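Local coordinates for putative thiosulfate sulfurtransferase YNJE (Escherichia coli, PDB 2WLR), which catalyses the transfer of sulfur from thiosulfate to cyanide, yielding thiocyanate and sulfite, in the bacterial periplasm, at residues L6-P9 / D13-Q16; A29-W34 / S342-T347; N175-E180 / A217-I222; E331-P336 / F375-A380. All blocks are in the same frame, centred on the assembly; numbering follows the deposited sequence.

Interaction 1 of 4, residues L6-P9 / D13-Q16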
loop_
_atom_site.group_PDB
_atom_site.type_symbol
_atom_site.label_atom_id
_atom_site.label_comp_id
_atom_site.label_asym_id
_atom_site.label_seq_id
_atom_site.Cartn_x
_atom_site.Cartn_y
_atom_site.Cartn_z
ATOM N N LEU A 6 32.266 12.428 1.142
ATOM C CA LEU A 6 31.646 12.072 -0.129
ATOM C C LEU A 6 32.651 12.196 -1.267
ATOM O O LEU A 6 33.512 13.083 -1.243
ATOM C CB LEU A 6 30.442 12.982 -0.402
ATOM C CG LEU A 6 29.285 12.868 0.594
ATOM C CD1 LEU A 6 28.484 14.166 0.691
ATOM C CD2 LEU A 6 28.397 11.695 0.221
ATOM N N ALA A 7 32.542 11.302 -2.255
ATOM C CA ALA A 7 33.289 11.410 -3.514
ATOM C C ALA A 7 32.868 12.694 -4.244
ATOM O O ALA A 7 32.104 13.494 -3.694
ATOM C CB ALA A 7 33.033 10.193 -4.378
ATOM N N LYS A 8 33.346 12.909 -5.472
ATOM C CA LYS A 8 33.069 14.186 -6.140
ATOM C C LYS A 8 31.565 14.301 -6.517
ATOM O O LYS A 8 30.972 13.319 -6.987
ATOM C CB LYS A 8 33.999 14.416 -7.347
ATOM C CG LYS A 8 33.611 13.727 -8.630
ATOM C CD LYS A 8 34.206 14.426 -9.866
ATOM C CE LYS A 8 33.183 14.439 -11.010
ATOM N NZ LYS A 8 32.086 15.459 -10.814
ATOM N N PRO A 9 30.951 15.477 -6.284
ATOM C CA PRO A 9 29.515 15.630 -6.597
ATOM C C PRO A 9 29.206 15.398 -8.074
ATOM O O PRO A 9 30.050 15.653 -8.935
ATOM C CB PRO A 9 29.208 17.083 -6.233
ATOM C CG PRO A 9 30.377 17.562 -5.400
ATOM C CD PRO A 9 31.538 16.713 -5.735
ATOM N N ASP A 13 22.740 14.352 -15.007
ATOM C CA ASP A 13 23.245 13.972 -16.336
ATOM C C ASP A 13 24.566 13.232 -16.233
ATOM O O ASP A 13 24.798 12.267 -16.964
ATOM C CB ASP A 13 23.440 15.181 -17.249
ATOM C CG ASP A 13 23.910 14.776 -18.637
ATOM O OD1 ASP A 13 23.077 14.245 -19.409
ATOM O OD2 ASP A 13 25.116 14.957 -18.949
ATOM N N GLN A 14 25.458 13.708 -15.375
ATOM C CA GLN A 14 26.726 13.034 -15.140
ATOM C C GLN A 14 26.528 11.635 -14.589
ATOM O O GLN A 14 27.156 10.662 -15.024
ATOM C CB GLN A 14 27.602 13.847 -14.210
ATOM C CG GLN A 14 28.142 15.097 -14.846
ATOM C CD GLN A 14 28.934 15.928 -13.858
ATOM O OE1 GLN A 14 28.486 16.195 -12.745
ATOM N NE2 GLN A 14 30.143 16.337 -14.254
ATOM N N LEU A 15 25.639 11.533 -13.619
ATOM C CA LEU A 15 25.324 10.248 -13.040
ATOM C C LEU A 15 24.839 9.252 -14.090
ATOM O O LEU A 15 25.248 8.084 -14.091
ATOM C CB LEU A 15 24.274 10.450 -11.943
ATOM C CG LEU A 15 23.925 9.209 -11.119
ATOM C CD1 LEU A 15 25.063 8.745 -10.227
ATOM C CD2 LEU A 15 22.690 9.505 -10.268
ATOM N N GLN A 16 23.950 9.698 -14.981
ATOM C CA GLN A 16 23.422 8.840 -16.034
ATOM C C GLN A 16 24.504 8.411 -17.019
ATOM O O GLN A 16 24.535 7.252 -17.448
ATOM C CB GLN A 16 22.283 9.544 -16.779
ATOM C CG GLN A 16 20.989 9.636 -15.951
ATOM C CD GLN A 16 19.970 10.608 -16.555
ATOM O OE1 GLN A 16 20.283 11.340 -17.494
ATOM N NE2 GLN A 16 18.735 10.613 -16.014
#
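The entry into helix 12-17, near the start of the chain, is where Lys8 of the approaching loop meets Gln14 in the helix's first turn. The two side chains cross at about a right angle, and the closest pair is Lys8 NZ with Gln14 NE2 at 4.0 Å. Both atoms are nitrogens, so this is a loose touch with no bond between them. What fixes the ammonium is its own loop: Lys8 NZ donates to Pro9 O at 2.8 Å, almost in line with the carbonyl bond (C=O...N angle 164°). Bends at chi3 (-141°) and chi4 (76°) curl the lysine chain back to this neighbouring carbonyl, a reach that suits a long, flexible side chain. The loop itself runs beside strand 103-105, an outermost strand of the first domain's four-stranded parallel sheet: Ala7 bonds backbone to backbone with Ile103, and Lys8 O accepts from the hydroxyl of Ser104. Pro9, which has no N-H to give, contributes its carbonyl and rests its ring on Ile105. On the helix side, Gln14 reaches out with its chain extended beyond CG, and OE1 is spent on the backbone N of Thr11. This is the bond that one half of a capping box would make, the side chain three residues in accepting from the N-H of the residue before the helix, a role open to glutamine's amide oxygen. The same oxygen lies 4.2 Å from Pro9 O, an approach of two acceptors with no proton to share, on a surface where lysine and glutamine can both face solvent.

Interaction 2 of 4, residues A29-W34 / S342-T347; sequences AFYNGW and SADDIT
Tyr31 and Ser342 make the direct van der Waals contact, Tyr31 CE2 lying 3.8 Å from Ser342 CB. The phenol reaches across because CG is anti to the backbone N (chi1 176°), directing the ring from helix 28-32 toward the start of helix 343-351. His44 stacks on that ring, and the hydroxyl is hydrogen-bonded to Ala48 O, so the tyrosine is firmly seated in its own domain.

The polar links between the segments run through water. One water donates to Tyr31 OH at 3.1 Å and accepts from Asp344 N. A second does the same between Asn32 OD1, at 2.9 Å, and Ala343 N. An amide oxygen and a phenol oxygen suit these places, since both can accept from a water whose own lone pair is wanted by a backbone N-H.

Within the segments, backbone and side-chain bonds finish the helices. Gly33, with phi 139°, ends helix 28-32 in a Schellman motif, a conformation that a side chain would hinder. Ser342, short enough to turn back on the chain, accepts from Asp345 N with OG at 3.2 Å.

Together these bonds satisfy the first three N-H groups of helix 343-351: two by waters held from the first rhodanese domain, the third by the serine. The serine bond is a classical N-cap, here completed by water at the junction between the first and third rhodanese domains.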
loop_
_atom_site.group_PDB
_atom_site.type_symbol
_atom_site.label_atom_id
_atom_site.label_comp_id
_atom_site.label_asym_id
_atom_site.label_seq_id
_atom_site.Cartn_x
_atom_site.Cartn_y
_atom_site.Cartn_z
ATOM N N ALA A 29 6.951 9.132 1.748
ATOM C CA ALA A 29 5.896 10.020 1.358
ATOM C C ALA A 29 6.383 11.010 0.325
ATOM O O ALA A 29 5.714 11.266 -0.667
ATOM C CB ALA A 29 5.363 10.758 2.547
ATOM N N PHE A 30 7.582 11.531 0.546
ATOM C CA PHE A 30 8.139 12.547 -0.358
ATOM C C PHE A 30 8.668 11.889 -1.627
ATOM O O PHE A 30 8.483 12.403 -2.722
ATOM C CB PHE A 30 9.172 13.413 0.359
ATOM C CG PHE A 30 8.650 14.049 1.622
ATOM C CD1 PHE A 30 7.486 14.782 1.601
ATOM C CD2 PHE A 30 9.288 13.848 2.817
ATOM C CE1 PHE A 30 6.969 15.345 2.756
ATOM C CE2 PHE A 30 8.793 14.422 3.982
ATOM C CZ PHE A 30 7.632 15.161 3.945
ATOM N N TYR A 31 9.323 10.768 -1.491
ATOM C CA TYR A 31 9.729 9.975 -2.648
ATOM C C TYR A 31 8.518 9.687 -3.538
ATOM O O TYR A 31 8.602 9.776 -4.748
ATOM C CB TYR A 31 10.368 8.664 -2.169
ATOM C CG TYR A 31 10.770 7.688 -3.242
ATOM C CD1 TYR A 31 11.958 7.781 -3.913
ATOM C CD2 TYR A 31 9.934 6.657 -3.575
ATOM C CE1 TYR A 31 12.335 6.881 -4.858
ATOM C CE2 TYR A 31 10.304 5.734 -4.554
ATOM C CZ TYR A 31 11.491 5.862 -5.174
ATOM O OH TYR A 31 11.873 4.953 -6.154
ATOM N N ASN A 32 7.393 9.323 -2.927
ATOM C CA ASN A 32 6.195 8.963 -3.682
ATOM C C ASN A 32 5.589 10.129 -4.461
ATOM O O ASN A 32 4.844 9.923 -5.421
ATOM C CB ASN A 32 5.120 8.370 -2.775
ATOM C CG ASN A 32 5.485 7.021 -2.193
ATOM O OD1 ASN A 32 6.354 6.308 -2.715
ATOM N ND2 ASN A 32 4.733 6.613 -1.182
ATOM N N GLY A 33 5.832 11.350 -3.998
ATOM C CA GLY A 33 5.269 12.523 -4.668
ATOM C C GLY A 33 4.746 13.624 -3.780
ATOM O O GLY A 33 4.530 14.723 -4.277
ATOM N N TRP A 34 4.544 13.404 -2.497
ATOM C CA TRP A 34 4.083 14.490 -1.634
ATOM C C TRP A 34 5.149 15.580 -1.624
ATOM O O TRP A 34 6.305 15.338 -1.352
ATOM C CB TRP A 34 3.837 14.027 -0.227
ATOM C CG TRP A 34 2.623 13.188 -0.118
ATOM C CD1 TRP A 34 2.572 11.822 -0.017
ATOM C CD2 TRP A 34 1.260 13.633 -0.120
ATOM N NE1 TRP A 34 1.298 11.411 0.018
ATOM C CE2 TRP A 34 0.457 12.491 0.015
ATOM C CE3 TRP A 34 0.641 14.885 -0.179
ATOM C CZ2 TRP A 34 -0.935 12.548 0.050
ATOM C CZ3 TRP A 34 -0.720 14.943 -0.156
ATOM C CH2 TRP A 34 -1.508 13.792 0.006
ATOM N N SER A 342 8.557 0.879 -2.555
ATOM C CA SER A 342 8.536 1.633 -3.806
ATOM C C SER A 342 7.784 0.915 -4.919
ATOM O O SER A 342 7.867 -0.316 -5.068
ATOM C CB SER A 342 9.939 2.009 -4.243
ATOM O OG SER A 342 10.452 1.163 -5.210
ATOM N N ALA A 343 7.118 1.712 -5.743
ATOM C CA ALA A 343 6.350 1.188 -6.851
ATOM C C ALA A 343 7.236 0.392 -7.784
ATOM O O ALA A 343 6.809 -0.637 -8.286
ATOM C CB ALA A 343 5.721 2.310 -7.611
ATOM N N ASP A 344 8.482 0.839 -7.978
ATOM C CA ASP A 344 9.384 0.122 -8.879
ATOM C C ASP A 344 9.619 -1.283 -8.338
ATOM O O ASP A 344 9.707 -2.241 -9.084
ATOM C CB ASP A 344 10.728 0.870 -9.000
ATOM C CG ASP A 344 10.678 2.055 -9.948
ATOM O OD1 ASP A 344 9.682 2.259 -10.672
ATOM O OD2 ASP A 344 11.682 2.799 -9.969
ATOM N N ASP A 345 9.786 -1.407 -7.028
ATOM C CA ASP A 345 10.078 -2.693 -6.436
ATOM C C ASP A 345 8.861 -3.632 -6.499
ATOM O O ASP A 345 8.992 -4.793 -6.838
ATOM C CB ASP A 345 10.561 -2.510 -5.010
ATOM C CG ASP A 345 11.859 -1.707 -4.931
ATOM O OD1 ASP A 345 12.507 -1.486 -5.986
ATOM O OD2 ASP A 345 12.208 -1.285 -3.806
ATOM N N ILE A 346 7.675 -3.121 -6.205
ATOM C CA ILE A 346 6.457 -3.906 -6.341
ATOM C C ILE A 346 6.272 -4.334 -7.796
ATOM O O ILE A 346 5.958 -5.507 -8.068
ATOM C CB ILE A 346 5.223 -3.129 -5.790
ATOM C CG1 ILE A 346 5.402 -2.921 -4.289
ATOM C CG2 ILE A 346 3.943 -3.874 -6.060
ATOM C CD1 ILE A 346 4.412 -1.984 -3.576
ATOM N N THR A 347 6.448 -3.394 -8.718
ATOM C CA THR A 347 6.366 -3.709 -10.126
ATOM C C THR A 347 7.303 -4.850 -10.515
ATOM O O THR A 347 6.895 -5.759 -11.215
ATOM C CB THR A 347 6.605 -2.480 -10.990
ATOM O OG1 THR A 347 5.674 -1.460 -10.598
ATOM C CG2 THR A 347 6.446 -2.809 -12.469
HETATM O O HOH W 1 9.444 3.642 -7.519
HETATM O O HOH W 2 6.703 4.586 -5.010
#

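Interaction 3 of 4, residues N175-E180 / A217-I222; sequences NEVESE and ARVAQI
Glu178 places CG between its backbone N and carbonyl carbon (chi1 63°) and then runs straight, while Arg218 bends at chi2 (63°), which brings carboxylate and guanidinium together. Arg218 grips one oxygen side-on with two nitrogens: NE and NH2 each lie 2.9 Å from Glu178 OE1. That oxygen sits near the guanidinium plane, yet the two flat groups are turned 61° apart, and NE meets it from above the carboxylate plane. Beside this salt bridge is an apolar contact, Val177 CG2 on Ile222 CD1 at 3.8 Å; the same CD1 stands 3.6 Å above the guanidinium plane, displaced toward its rim. Branched aliphatic side chains suit this buried place. Helix 213-226 follows the sheet strand 205-209 of the second rhodanese domain, as helix 369-380 does strand 360-363 in the third, and the two helices pack together. Arg218 NH2 also pairs with Asp390, and Glu178 OE2 accepts from Trp369 NE1, so the ion pair joins both domains. A leucine in place of Arg218 would probably leave Glu178 and Asp390 without their shared positive partner. The glutamate side chain comes within about 3 Å of a bound HEPES buffer molecule.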
loop_
_atom_site.group_PDB
_atom_site.type_symbol
_atom_site.label_atom_id
_atom_site.label_comp_id
_atom_site.label_asym_id
_atom_site.label_seq_id
_atom_site.Cartn_x
_atom_site.Cartn_y
_atom_site.Cartn_z
ATOM N N ASN A 175 -16.648 -6.127 10.587
ATOM C CA ASN A 175 -17.877 -6.899 10.488
ATOM C C ASN A 175 -19.071 -6.095 9.975
ATOM O O ASN A 175 -20.105 -6.672 9.638
ATOM C CB ASN A 175 -18.223 -7.545 11.839
ATOM C CG ASN A 175 -17.224 -8.620 12.266
ATOM O OD1 ASN A 175 -16.920 -8.758 13.459
ATOM N ND2 ASN A 175 -16.717 -9.389 11.312
ATOM N N GLU A 176 -18.955 -4.765 9.914
ATOM C CA GLU A 176 -19.980 -3.929 9.264
ATOM C C GLU A 176 -19.927 -4.014 7.745
ATOM O O GLU A 176 -20.860 -3.577 7.076
ATOM C CB GLU A 176 -19.847 -2.453 9.650
ATOM C CG GLU A 176 -19.995 -2.166 11.117
ATOM C CD GLU A 176 -19.771 -0.701 11.438
ATOM O OE1 GLU A 176 -20.508 0.135 10.868
ATOM O OE2 GLU A 176 -18.860 -0.371 12.228
ATOM N N VAL A 177 -18.834 -4.517 7.169
ATOM C CA VAL A 177 -18.725 -4.535 5.712
ATOM C C VAL A 177 -18.619 -5.924 5.079
ATOM O O VAL A 177 -18.667 -6.023 3.862
ATOM C CB VAL A 177 -17.545 -3.676 5.210
ATOM C CG1 VAL A 177 -17.580 -2.309 5.900
ATOM C CG2 VAL A 177 -16.194 -4.381 5.458
ATOM N N GLU A 178 -18.472 -6.965 5.911
ATOM C CA GLU A 178 -18.326 -8.339 5.462
ATOM C C GLU A 178 -18.964 -9.236 6.514
ATOM O O GLU A 178 -19.094 -8.846 7.684
ATOM C CB GLU A 178 -16.853 -8.697 5.222
ATOM C CG GLU A 178 -16.025 -8.635 6.482
ATOM C CD GLU A 178 -14.575 -8.952 6.285
ATOM O OE1 GLU A 178 -14.145 -9.119 5.124
ATOM O OE2 GLU A 178 -13.851 -9.074 7.303
ATOM N N SER A 179 -19.324 -10.445 6.109
ATOM C CA SER A 179 -19.974 -11.363 7.041
ATOM C C SER A 179 -19.825 -12.808 6.626
ATOM O O SER A 179 -19.391 -13.120 5.534
ATOM C CB SER A 179 -21.467 -11.031 7.122
ATOM O OG SER A 179 -22.107 -11.403 5.926
ATOM N N GLU A 180 -20.261 -13.681 7.532
ATOM C CA GLU A 180 -20.509 -15.084 7.257
ATOM C C GLU A 180 -21.534 -15.196 6.133
ATOM O O GLU A 180 -22.332 -14.266 5.919
ATOM C CB GLU A 180 -21.082 -15.754 8.512
ATOM C CG GLU A 180 -20.161 -15.798 9.697
ATOM C CD GLU A 180 -19.159 -16.914 9.628
ATOM O OE1 GLU A 180 -18.971 -17.506 8.540
ATOM O OE2 GLU A 180 -18.533 -17.196 10.688
ATOM N N ALA A 217 -7.671 -1.206 4.305
ATOM C CA ALA A 217 -7.738 -1.416 2.893
ATOM C C ALA A 217 -8.979 -2.184 2.481
ATOM O O ALA A 217 -9.568 -1.944 1.429
ATOM C CB ALA A 217 -6.488 -2.143 2.365
ATOM N N ARG A 218 -9.358 -3.148 3.307
ATOM C CA ARG A 218 -10.553 -3.931 3.035
ATOM C C ARG A 218 -11.769 -3.047 2.996
ATOM O O ARG A 218 -12.576 -3.125 2.060
ATOM C CB ARG A 218 -10.670 -5.038 4.088
ATOM C CG ARG A 218 -11.979 -5.833 4.017
ATOM C CD ARG A 218 -12.151 -6.588 2.730
ATOM N NE ARG A 218 -13.158 -7.642 2.891
ATOM C CZ ARG A 218 -13.646 -8.407 1.917
ATOM N NH1 ARG A 218 -13.299 -8.225 0.656
ATOM N NH2 ARG A 218 -14.557 -9.351 2.227
ATOM N N VAL A 219 -11.915 -2.211 4.028
ATOM C CA VAL A 219 -13.037 -1.278 4.079
ATOM C C VAL A 219 -12.941 -0.322 2.895
ATOM O O VAL A 219 -13.931 -0.036 2.232
ATOM C CB VAL A 219 -13.066 -0.513 5.396
ATOM C CG1 VAL A 219 -14.186 0.523 5.428
ATOM C CG2 VAL A 219 -13.231 -1.476 6.569
ATOM N N ALA A 220 -11.743 0.170 2.600
ATOM C CA ALA A 220 -11.580 1.112 1.524
ATOM C C ALA A 220 -12.002 0.570 0.191
ATOM O O ALA A 220 -12.668 1.272 -0.580
ATOM C CB ALA A 220 -10.100 1.586 1.453
ATOM N N GLN A 221 -11.556 -0.629 -0.162
ATOM C CA GLN A 221 -11.851 -1.172 -1.467
ATOM C C GLN A 221 -13.365 -1.377 -1.619
ATOM O O GLN A 221 -13.937 -1.135 -2.691
ATOM C CB GLN A 221 -11.069 -2.466 -1.703
ATOM C CG GLN A 221 -11.226 -3.103 -3.106
ATOM C CD GLN A 221 -12.465 -3.990 -3.251
ATOM O OE1 GLN A 221 -13.089 -4.328 -2.280
ATOM N NE2 GLN A 221 -12.829 -4.320 -4.493
ATOM N N ILE A 222 -14.023 -1.809 -0.534
ATOM C CA ILE A 222 -15.472 -2.015 -0.570
ATOM C C ILE A 222 -16.202 -0.670 -0.740
ATOM O O ILE A 222 -17.152 -0.561 -1.506
ATOM C CB ILE A 222 -15.944 -2.795 0.666
ATOM C CG1 ILE A 222 -15.532 -4.261 0.514
ATOM C CG2 ILE A 222 -17.485 -2.731 0.807
ATOM C CD1 ILE A 222 -15.559 -5.053 1.797
#

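Interaction 4 of 4, residues E331-P336 / F375-A380; sequences EDFHNP and FMYARA
Phe333 and Tyr377 form the apolar part of this contact. Phe333 CB lies at the edge of the phenol, near its plane, 4.0 Å from Tyr377 CE2. The two side chains cross at a slant, and the rings come together at Phe333 CD1 and Tyr377 CD2, 4.2 Å apart, without stacking. Phe333 closes a short 3-10 turn in which His334 N donates to Glu331 O at 3.1 Å, and its ring also rests on Ile346 and Met349 of helix 343-351. A large aromatic residue suits this spot, where one side chain must touch two helices at once.

The polar part lies at the far end of the tyrosine. With CG anti to the carbonyl carbon (chi1 -63°), the phenol leaves helix 369-380 pointing at the loop, and Tyr377 OH stops 4.0 Å from His334 NE2, at the imidazole's edge. The two side chains meet at about a right angle and do not bond to each other. Both turn instead to Glu373, one helical turn before Tyr377: His334 NE2 is hydrogen-bonded to Glu373 OE2, and Tyr377 OH makes a weak bond to that same oxygen. A valine in place of Tyr377 would probably open a gap beside Phe333 and leave Glu373 with His334 as its remaining partner of the two.

The chemistry therefore implies a shared acceptor: one carboxylate oxygen fastens the loop's histidine to the helix, and its negative charge may favour the protonated imidazole, while the tyrosine combines a greasy ring for Phe333 with a hydroxyl for the acid.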
loop_
_atom_site.group_PDB
_atom_site.type_symbol
_atom_site.label_atom_id
_atom_site.label_comp_id
_atom_site.label_asym_id
_atom_site.label_seq_id
_atom_site.Cartn_x
_atom_site.Cartn_y
_atom_site.Cartn_z
ATOM N N GLU A 331 4.829 -8.372 4.881
ATOM C CA GLU A 331 6.177 -7.817 4.821
ATOM C C GLU A 331 6.735 -7.519 3.431
ATOM O O GLU A 331 7.523 -6.568 3.279
ATOM C CB GLU A 331 7.200 -8.728 5.539
ATOM C CG GLU A 331 6.982 -8.925 7.015
ATOM C CD GLU A 331 6.201 -10.187 7.314
ATOM O OE1 GLU A 331 5.370 -10.614 6.467
ATOM O OE2 GLU A 331 6.403 -10.752 8.421
ATOM N N ASP A 332 6.329 -8.283 2.420
ATOM C CA ASP A 332 6.856 -8.093 1.072
ATOM C C ASP A 332 6.426 -6.792 0.465
ATOM O O ASP A 332 6.938 -6.410 -0.557
ATOM C CB ASP A 332 6.457 -9.243 0.129
ATOM C CG ASP A 332 6.959 -10.601 0.587
ATOM O OD1 ASP A 332 8.017 -10.628 1.236
ATOM O OD2 ASP A 332 6.314 -11.648 0.283
ATOM N N PHE A 333 5.437 -6.144 1.065
ATOM C CA PHE A 333 4.945 -4.884 0.544
ATOM C C PHE A 333 5.342 -3.676 1.377
ATOM O O PHE A 333 4.946 -2.552 1.012
ATOM C CB PHE A 333 3.442 -4.991 0.424
ATOM C CG PHE A 333 3.026 -5.877 -0.700
ATOM C CD1 PHE A 333 2.926 -5.371 -1.992
ATOM C CD2 PHE A 333 2.752 -7.210 -0.473
ATOM C CE1 PHE A 333 2.572 -6.216 -3.046
ATOM C CE2 PHE A 333 2.382 -8.042 -1.547
ATOM C CZ PHE A 333 2.296 -7.518 -2.808
ATOM N N HIS A 334 6.106 -3.886 2.464
ATOM C CA HIS A 334 6.325 -2.819 3.454
ATOM C C HIS A 334 7.792 -2.488 3.593
ATOM O O HIS A 334 8.647 -3.362 3.491
ATOM C CB HIS A 334 5.851 -3.229 4.834
ATOM C CG HIS A 334 4.389 -3.510 4.942
ATOM N ND1 HIS A 334 3.864 -4.251 5.972
ATOM C CD2 HIS A 334 3.350 -3.148 4.161
ATOM C CE1 HIS A 334 2.555 -4.363 5.801
ATOM N NE2 HIS A 334 2.212 -3.684 4.721
ATOM N N ASN A 335 8.070 -1.193 3.755
ATOM C CA ASN A 335 9.347 -0.676 4.222
ATOM C C ASN A 335 9.543 -0.991 5.701
ATOM O O ASN A 335 8.612 -1.446 6.375
ATOM C CB ASN A 335 9.400 0.851 3.996
ATOM C CG ASN A 335 9.400 1.245 2.540
ATOM O OD1 ASN A 335 8.685 2.167 2.137
ATOM N ND2 ASN A 335 10.156 0.554 1.746
ATOM N N PRO A 336 10.730 -0.671 6.246
ATOM C CA PRO A 336 10.962 -0.982 7.650
ATOM C C PRO A 336 10.071 -0.220 8.616
ATOM O O PRO A 336 9.952 -0.628 9.759
ATOM C CB PRO A 336 12.418 -0.590 7.839
ATOM C CG PRO A 336 13.043 -0.888 6.518
ATOM C CD PRO A 336 11.996 -0.392 5.546
ATOM N N PHE A 375 -4.613 -4.226 -3.818
ATOM C CA PHE A 375 -5.467 -3.435 -4.699
ATOM C C PHE A 375 -5.224 -1.945 -4.490
ATOM O O PHE A 375 -5.071 -1.177 -5.457
ATOM C CB PHE A 375 -6.934 -3.723 -4.444
ATOM C CG PHE A 375 -7.869 -2.804 -5.160
ATOM C CD1 PHE A 375 -8.262 -1.634 -4.565
ATOM C CD2 PHE A 375 -8.384 -3.128 -6.398
ATOM C CE1 PHE A 375 -9.141 -0.773 -5.209
ATOM C CE2 PHE A 375 -9.256 -2.251 -7.037
ATOM C CZ PHE A 375 -9.633 -1.078 -6.413
HETATM N N MSE A 376 -5.232 -1.497 -3.235
HETATM C CA MSE A 376 -5.011 -0.069 -2.974
HETATM C C MSE A 376 -3.654 0.417 -3.437
HETATM O O MSE A 376 -3.548 1.509 -3.971
HETATM C CB MSE A 376 -5.275 0.282 -1.510
HETATM C CG MSE A 376 -6.689 0.041 -1.025
HETATM SE SE MSE A 376 -8.016 1.158 -1.924
HETATM C CE MSE A 376 -7.608 2.851 -0.996
ATOM N N TYR A 377 -2.610 -0.375 -3.228
ATOM C CA TYR A 377 -1.288 -0.015 -3.749
ATOM C C TYR A 377 -1.277 0.052 -5.295
ATOM O O TYR A 377 -0.823 1.024 -5.860
ATOM C CB TYR A 377 -0.228 -0.971 -3.241
ATOM C CG TYR A 377 -0.019 -0.975 -1.736
ATOM C CD1 TYR A 377 -0.417 0.122 -0.936
ATOM C CD2 TYR A 377 0.514 -2.084 -1.102
ATOM C CE1 TYR A 377 -0.233 0.123 0.422
ATOM C CE2 TYR A 377 0.710 -2.069 0.269
ATOM C CZ TYR A 377 0.325 -0.963 1.011
ATOM O OH TYR A 377 0.516 -0.979 2.380
ATOM N N ALA A 378 -1.821 -0.961 -5.966
ATOM C CA ALA A 378 -1.865 -0.954 -7.432
ATOM C C ALA A 378 -2.664 0.220 -7.973
ATOM O O ALA A 378 -2.302 0.813 -8.950
ATOM C CB ALA A 378 -2.480 -2.274 -7.931
ATOM N N ARG A 379 -3.761 0.571 -7.296
ATOM C CA ARG A 379 -4.547 1.742 -7.646
ATOM C C ARG A 379 -3.696 3.024 -7.558
ATOM O O ARG A 379 -3.665 3.830 -8.504
ATOM C CB ARG A 379 -5.756 1.822 -6.722
ATOM C CG ARG A 379 -6.631 3.044 -6.936
ATOM C CD ARG A 379 -7.781 3.051 -5.949
ATOM N NE ARG A 379 -8.568 4.290 -5.915
ATOM C CZ ARG A 379 -8.609 5.161 -4.911
ATOM N NH1 ARG A 379 -7.841 5.048 -3.837
ATOM N NH2 ARG A 379 -9.406 6.223 -5.019
ATOM N N ALA A 380 -2.946 3.188 -6.458
ATOM C CA ALA A 380 -2.067 4.357 -6.252
ATOM C C ALA A 380 -0.939 4.373 -7.295
ATOM O O ALA A 380 -0.462 5.437 -7.738
ATOM C CB ALA A 380 -1.502 4.315 -4.845
#

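Interactions 2, 3 and 4 form a connected run, 2 to 4 to 3, with interaction 4 near the chain's centre, while interaction 1 stands alone, its centre 49 Å from that of interaction 3. Interactions 2 and 4, with centres 9 Å apart, meet where Ile346 CD1 packs 4.0 Å from Phe333 CD1. Interactions 3 and 4 join through neighbouring helices, Gln221 CG lying 3.6 Å from Phe375 CD1. Helix 369-380 leads back to the active site, where Cys365 forms the persulfide intermediate and is found here as sulfinoalanine. The side chain of Arg370, probably a substrate-binding residue, is about 9 Å from that of Arg218 and about 7 Å from that of Phe333.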